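Metagenomic carboxyl esterase MGS0156 (Uncultured organism, PDB 5D8M) probably hydrolyses carboxylic ester bonds, as a metagenomic carboxyl esterase with the parallel-sheet architecture of an alpha/beta hydrolase. Local coordinates at residues 135-140 with 169-174; 150-155 with 175-180. One frame throughout, in Å; residues are numbered along the deposited sequence.

Interaction 1. Residues 135-140 with 169-174; sequences NAAIIH and VSYPDL
H140 and L174, with CA atoms 6.3 Å apart, mark the close approach of helix 132-143 to residues 169-174, where helix 159-170 ends at S170 and Y171 takes the N-cap position of helix 172-177. Leaving helical geometry at this junction lets Y171 reach back across the gap. Its ring and the H140 imidazole form an offset stack, with planes only 10° apart and centroids separated by 3.9 Å. The shift puts ND1 of H140 over the rim of the tyrosine at CD1, 3.5 Å away. Each CB also sits over the other residue's ring, giving a CH-pi contact at both ends of the stack. H140 reaches this place because its CG is anti to the backbone N (chi1 -176°).

Imidazole suits the position because it can stack by its face while bonding by its edge. NE2 donates to OD2 of D173 at 2.8 Å along a nearly straight line (172°), in the imidazole plane, on the syn side of OD2 but somewhat out of the carboxylate plane; the carboxylate stands roughly perpendicular to the ring. The bond fixes the ring's rotation, and the carboxylate would probably favour a protonated histidine. Two alanines let the tyrosine lie close to the helix: its OH meets CB of A137 at 3.5 Å, and its CE2 lies 4.3 Å from CB of A136. Toward the interior CB of L174 lies 4.1 Å from CD2 of H140, leading to an apolar pair, L174 CD2 with I139 CG2 (4.5 Å).

I139 and L174 both extend onto F154 of strand 151-157, while A136 and L174 touch A167 of helix 159-170. The junction between the two later helices is thus packed against helix 132-143, with the central sheet beneath their buried side chains.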
loop_
_atom_site.group_PDB
_atom_site.type_symbol
_atom_site.label_atom_id
_atom_site.label_comp_id
_atom_site.label_asym_id
_atom_site.label_seq_id
_atom_site.Cartn_x
_atom_site.Cartn_y
_atom_site.Cartn_z
ATOM N N ASN A 135 9.119 -11.191 7.776
ATOM C CA ASN A 135 8.826 -9.775 8.017
ATOM C C ASN A 135 7.715 -9.578 9.036
ATOM O O ASN A 135 7.725 -8.605 9.786
ATOM C CB ASN A 135 8.464 -9.070 6.708
ATOM C CG ASN A 135 9.686 -8.756 5.880
ATOM O OD1 ASN A 135 10.805 -8.860 6.364
ATOM N ND2 ASN A 135 9.481 -8.346 4.643
ATOM N N ALA A 136 6.757 -10.495 9.050
ATOM C CA ALA A 136 5.686 -10.483 10.046
ATOM C C ALA A 136 6.253 -10.549 11.464
ATOM O O ALA A 136 5.738 -9.898 12.373
ATOM C CB ALA A 136 4.724 -11.642 9.805
ATOM N N ALA A 137 7.306 -11.341 11.664
ATOM C CA ALA A 137 7.904 -11.418 12.991
ATOM C C ALA A 137 8.592 -10.099 13.370
ATOM O O ALA A 137 8.574 -9.684 14.533
ATOM C CB ALA A 137 8.880 -12.596 13.073
ATOM N N ILE A 138 9.205 -9.444 12.390
ATOM C CA ILE A 138 9.824 -8.140 12.609
ATOM C C ILE A 138 8.777 -7.125 13.081
ATOM O O ILE A 138 8.983 -6.394 14.061
ATOM C CB ILE A 138 10.521 -7.641 11.311
ATOM C CG1 ILE A 138 11.756 -8.503 11.059
ATOM C CG2 ILE A 138 10.872 -6.142 11.407
ATOM C CD1 ILE A 138 12.432 -8.300 9.673
ATOM N N ILE A 139 7.645 -7.118 12.386
ATOM C CA ILE A 139 6.560 -6.195 12.673
ATOM C C ILE A 139 6.001 -6.454 14.072
ATOM O O ILE A 139 5.813 -5.524 14.875
ATOM C CB ILE A 139 5.459 -6.318 11.605
ATOM C CG1 ILE A 139 6.014 -5.865 10.245
ATOM C CG2 ILE A 139 4.254 -5.492 11.994
ATOM C CD1 ILE A 139 5.161 -6.325 9.059
ATOM N N HIS A 140 5.767 -7.725 14.367
ATOM C CA HIS A 140 5.361 -8.151 15.694
ATOM C C HIS A 140 6.284 -7.597 16.799
ATOM O O HIS A 140 5.812 -7.088 17.820
ATOM C CB HIS A 140 5.339 -9.679 15.753
ATOM C CG HIS A 140 4.837 -10.227 17.044
ATOM N ND1 HIS A 140 5.390 -11.340 17.639
ATOM C CD2 HIS A 140 3.816 -9.837 17.847
ATOM C CE1 HIS A 140 4.732 -11.609 18.755
ATOM N NE2 HIS A 140 3.776 -10.709 18.906
ATOM N N VAL A 169 -2.655 -12.455 11.443
ATOM C CA VAL A 169 -3.119 -13.824 11.492
ATOM C C VAL A 169 -2.244 -14.699 12.380
ATOM O O VAL A 169 -2.739 -15.597 13.053
ATOM C CB VAL A 169 -3.186 -14.428 10.072
ATOM C CG1 VAL A 169 -3.402 -15.935 10.137
ATOM C CG2 VAL A 169 -4.315 -13.762 9.283
ATOM N N SER A 170 -0.940 -14.446 12.390
ATOM C CA SER A 170 -0.008 -15.276 13.165
ATOM C C SER A 170 0.055 -14.927 14.650
ATOM O O SER A 170 0.306 -15.797 15.486
ATOM C CB SER A 170 1.403 -15.166 12.586
ATOM O OG SER A 170 1.433 -15.726 11.290
ATOM N N TYR A 171 -0.148 -13.657 14.980
ATOM C CA TYR A 171 0.056 -13.209 16.358
ATOM C C TYR A 171 -1.198 -12.572 16.918
ATOM O O TYR A 171 -1.429 -11.398 16.716
ATOM C CB TYR A 171 1.233 -12.224 16.411
ATOM C CG TYR A 171 2.486 -12.769 15.753
ATOM C CD1 TYR A 171 3.251 -13.743 16.389
ATOM C CD2 TYR A 171 2.911 -12.312 14.516
ATOM C CE1 TYR A 171 4.400 -14.249 15.807
ATOM C CE2 TYR A 171 4.061 -12.820 13.916
ATOM C CZ TYR A 171 4.804 -13.786 14.566
ATOM O OH TYR A 171 5.950 -14.297 13.990
ATOM N N PRO A 172 -2.028 -13.358 17.619
ATOM C CA PRO A 172 -3.238 -12.808 18.245
ATOM C C PRO A 172 -2.961 -11.602 19.145
ATOM O O PRO A 172 -3.804 -10.725 19.260
ATOM C CB PRO A 172 -3.766 -13.980 19.079
ATOM C CG PRO A 172 -3.246 -15.191 18.388
ATOM C CD PRO A 172 -1.906 -14.814 17.812
ATOM N N ASP A 173 -1.803 -11.552 19.787
ATOM C CA ASP A 173 -1.508 -10.401 20.628
ATOM C C ASP A 173 -1.300 -9.128 19.791
ATOM O O ASP A 173 -1.657 -8.034 20.230
ATOM C CB ASP A 173 -0.291 -10.675 21.512
ATOM C CG ASP A 173 0.929 -11.118 20.721
ATOM O OD1 ASP A 173 0.773 -11.801 19.686
ATOM O OD2 ASP A 173 2.057 -10.800 21.152
ATOM N N LEU A 174 -0.736 -9.260 18.588
ATOM C CA LEU A 174 -0.643 -8.108 17.698
ATOM C C LEU A 174 -2.044 -7.691 17.223
ATOM O O LEU A 174 -2.376 -6.508 17.174
ATOM C CB LEU A 174 0.254 -8.416 16.499
ATOM C CG LEU A 174 0.282 -7.313 15.454
ATOM C CD1 LEU A 174 0.864 -6.048 16.095
ATOM C CD2 LEU A 174 1.096 -7.724 14.234
#

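Interaction 2. Residues 150-155 with 175-180; sequences DTIVFV and AARTAA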
loop_
_atom_site.group_PDB
_atom_site.type_symbol
_atom_site.label_atom_id
_atom_site.label_comp_id
_atom_site.label_asym_id
_atom_site.label_seq_id
_atom_site.Cartn_x
_atom_site.Cartn_y
_atom_site.Cartn_z
ATOM N N ASP A 150 -1.019 4.192 22.730
ATOM C CA ASP A 150 -1.170 4.639 21.352
ATOM C C ASP A 150 -2.213 3.802 20.644
ATOM O O ASP A 150 -2.302 2.595 20.859
ATOM C CB ASP A 150 0.152 4.551 20.582
ATOM C CG ASP A 150 1.104 5.700 20.897
ATOM O OD1 ASP A 150 0.710 6.648 21.601
ATOM O OD2 ASP A 150 2.247 5.666 20.386
ATOM N N THR A 151 -2.999 4.436 19.794
ATOM C CA THR A 151 -3.874 3.677 18.916
ATOM C C THR A 151 -3.131 3.346 17.614
ATOM O O THR A 151 -2.731 4.236 16.858
ATOM C CB THR A 151 -5.185 4.438 18.652
ATOM O OG1 THR A 151 -5.855 4.652 19.902
ATOM C CG2 THR A 151 -6.088 3.620 17.766
ATOM N N ILE A 152 -2.914 2.055 17.385
ATOM C CA ILE A 152 -2.066 1.597 16.294
ATOM C C ILE A 152 -2.833 1.495 14.972
ATOM O O ILE A 152 -3.818 0.751 14.864
ATOM C CB ILE A 152 -1.439 0.231 16.632
ATOM C CG1 ILE A 152 -0.553 0.364 17.873
ATOM C CG2 ILE A 152 -0.660 -0.308 15.444
ATOM C CD1 ILE A 152 0.616 1.354 17.694
ATOM N N VAL A 153 -2.398 2.282 13.989
ATOM C CA VAL A 153 -2.962 2.227 12.649
ATOM C C VAL A 153 -1.849 1.941 11.643
ATOM O O VAL A 153 -1.012 2.798 11.380
ATOM C CB VAL A 153 -3.689 3.545 12.288
ATOM C CG1 VAL A 153 -4.147 3.527 10.801
ATOM C CG2 VAL A 153 -4.874 3.761 13.227
ATOM N N PHE A 154 -1.820 0.729 11.097
ATOM C CA PHE A 154 -0.838 0.400 10.069
ATOM C C PHE A 154 -1.184 1.139 8.786
ATOM O O PHE A 154 -2.354 1.201 8.402
ATOM C CB PHE A 154 -0.798 -1.108 9.784
ATOM C CG PHE A 154 -0.140 -1.924 10.879
ATOM C CD1 PHE A 154 1.237 -1.993 10.969
ATOM C CD2 PHE A 154 -0.909 -2.622 11.812
ATOM C CE1 PHE A 154 1.866 -2.746 11.962
ATOM C CE2 PHE A 154 -0.287 -3.382 12.812
ATOM C CZ PHE A 154 1.107 -3.448 12.879
ATOM N N VAL A 155 -0.163 1.714 8.155
ATOM C CA VAL A 155 -0.283 2.235 6.805
ATOM C C VAL A 155 0.804 1.567 5.994
ATOM O O VAL A 155 1.991 1.744 6.273
ATOM C CB VAL A 155 -0.135 3.759 6.746
ATOM C CG1 VAL A 155 -0.303 4.241 5.317
ATOM C CG2 VAL A 155 -1.190 4.418 7.659
ATOM N N ALA A 175 -2.872 -8.663 16.884
ATOM C CA ALA A 175 -4.244 -8.371 16.451
ATOM C C ALA A 175 -4.989 -7.584 17.520
ATOM O O ALA A 175 -5.645 -6.582 17.231
ATOM C CB ALA A 175 -4.989 -9.646 16.149
ATOM N N ALA A 176 -4.882 -8.043 18.762
ATOM C CA ALA A 176 -5.568 -7.388 19.880
ATOM C C ALA A 176 -5.042 -5.969 20.109
ATOM O O ALA A 176 -5.727 -5.123 20.658
ATOM C CB ALA A 176 -5.414 -8.210 21.134
ATOM N N ARG A 177 -3.818 -5.720 19.680
ATOM C CA ARG A 177 -3.163 -4.430 19.855
ATOM C C ARG A 177 -3.507 -3.428 18.727
ATOM O O ARG A 177 -3.309 -2.219 18.857
ATOM C CB ARG A 177 -1.646 -4.658 19.908
ATOM C CG ARG A 177 -0.803 -3.432 20.113
ATOM C CD ARG A 177 -0.952 -2.890 21.533
ATOM N NE ARG A 177 -0.249 -1.618 21.659
ATOM C CZ ARG A 177 -0.803 -0.435 21.398
ATOM N NH1 ARG A 177 -2.074 -0.366 21.011
ATOM N NH2 ARG A 177 -0.084 0.678 21.527
ATOM N N THR A 178 -4.006 -3.945 17.611
ATOM C CA THR A 178 -4.099 -3.161 16.378
ATOM C C THR A 178 -5.512 -2.635 16.150
ATOM O O THR A 178 -6.462 -3.419 16.163
ATOM C CB THR A 178 -3.668 -4.018 15.163
ATOM O OG1 THR A 178 -2.310 -4.447 15.343
ATOM C CG2 THR A 178 -3.782 -3.232 13.846
ATOM N N ALA A 179 -5.659 -1.335 15.905
ATOM C CA ALA A 179 -6.983 -0.787 15.586
ATOM C C ALA A 179 -7.344 -0.894 14.091
ATOM O O ALA A 179 -8.499 -1.141 13.734
ATOM C CB ALA A 179 -7.085 0.649 16.030
ATOM N N ALA A 180 -6.368 -0.701 13.222
ATOM C CA ALA A 180 -6.680 -0.581 11.802
ATOM C C ALA A 180 -5.498 -0.910 10.924
ATOM O O ALA A 180 -4.338 -0.714 11.328
ATOM C CB ALA A 180 -7.178 0.834 11.496
HETATM O O HOH W 1 -4.554 0.316 18.905
#
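The side chains of I152 and R177 cross at about a right angle beside the parallel strands 151-157 and 178-184. From the isoleucine backbone, CB lies 3.8 Å from the carbonyl O of R177. CG1 then passes over one face of the guanidinium, 3.6 Å from CZ, and the terminal CD1 comes 4.0 Å from NH2. A branched aliphatic chain suits this place, since it covers the flat cation without competing for its N-H groups.

Those groups point along the guanidinium plane instead: NH1 and NH2 both donate to the single carbonyl O of D150, each at 3.0 Å. R177 can turn back to it because its chain bends at chi2 (71°). The carboxylate of D150 is turned to another partner, a salt bridge with R88.

Further along, A179 N donates to I152 O and F154 N to A180 O, the latter at 2.9 Å, while a water bridges I152 N and R177 O. V153 packs on the small CB of A180. The F154 ring presents its edge to T178, whose hydroxyl bonds to L174 O.

With both N-H arms on one backbone carbonyl and the water link nearby, polar bonds hold the end of helix 172-177 to the start of strand 151-157.

Followed from the N terminus, the chain passes helix 132-143, strand 151-157, helix 159-170, helix 172-177 and strand 178-184. Interaction 1 closes a loop of 28 residues that contains strand 151-157 and most of helix 159-170; interaction 2 closes one of 19 residues that contains helix 159-170. Their segments alternate, so the loops cross. Interaction 2 completes a beta-alpha-beta crossover between neighbouring parallel strands, and interaction 1 ties its helical connection to the preceding helix. The two meet at F154, whose CE1 lies 3.6 Å from I139 CG2. In alpha/beta hydrolases the turn between such a strand and helix usually carries the nucleophile; both contacts lie toward the other end of that strand-helix unit.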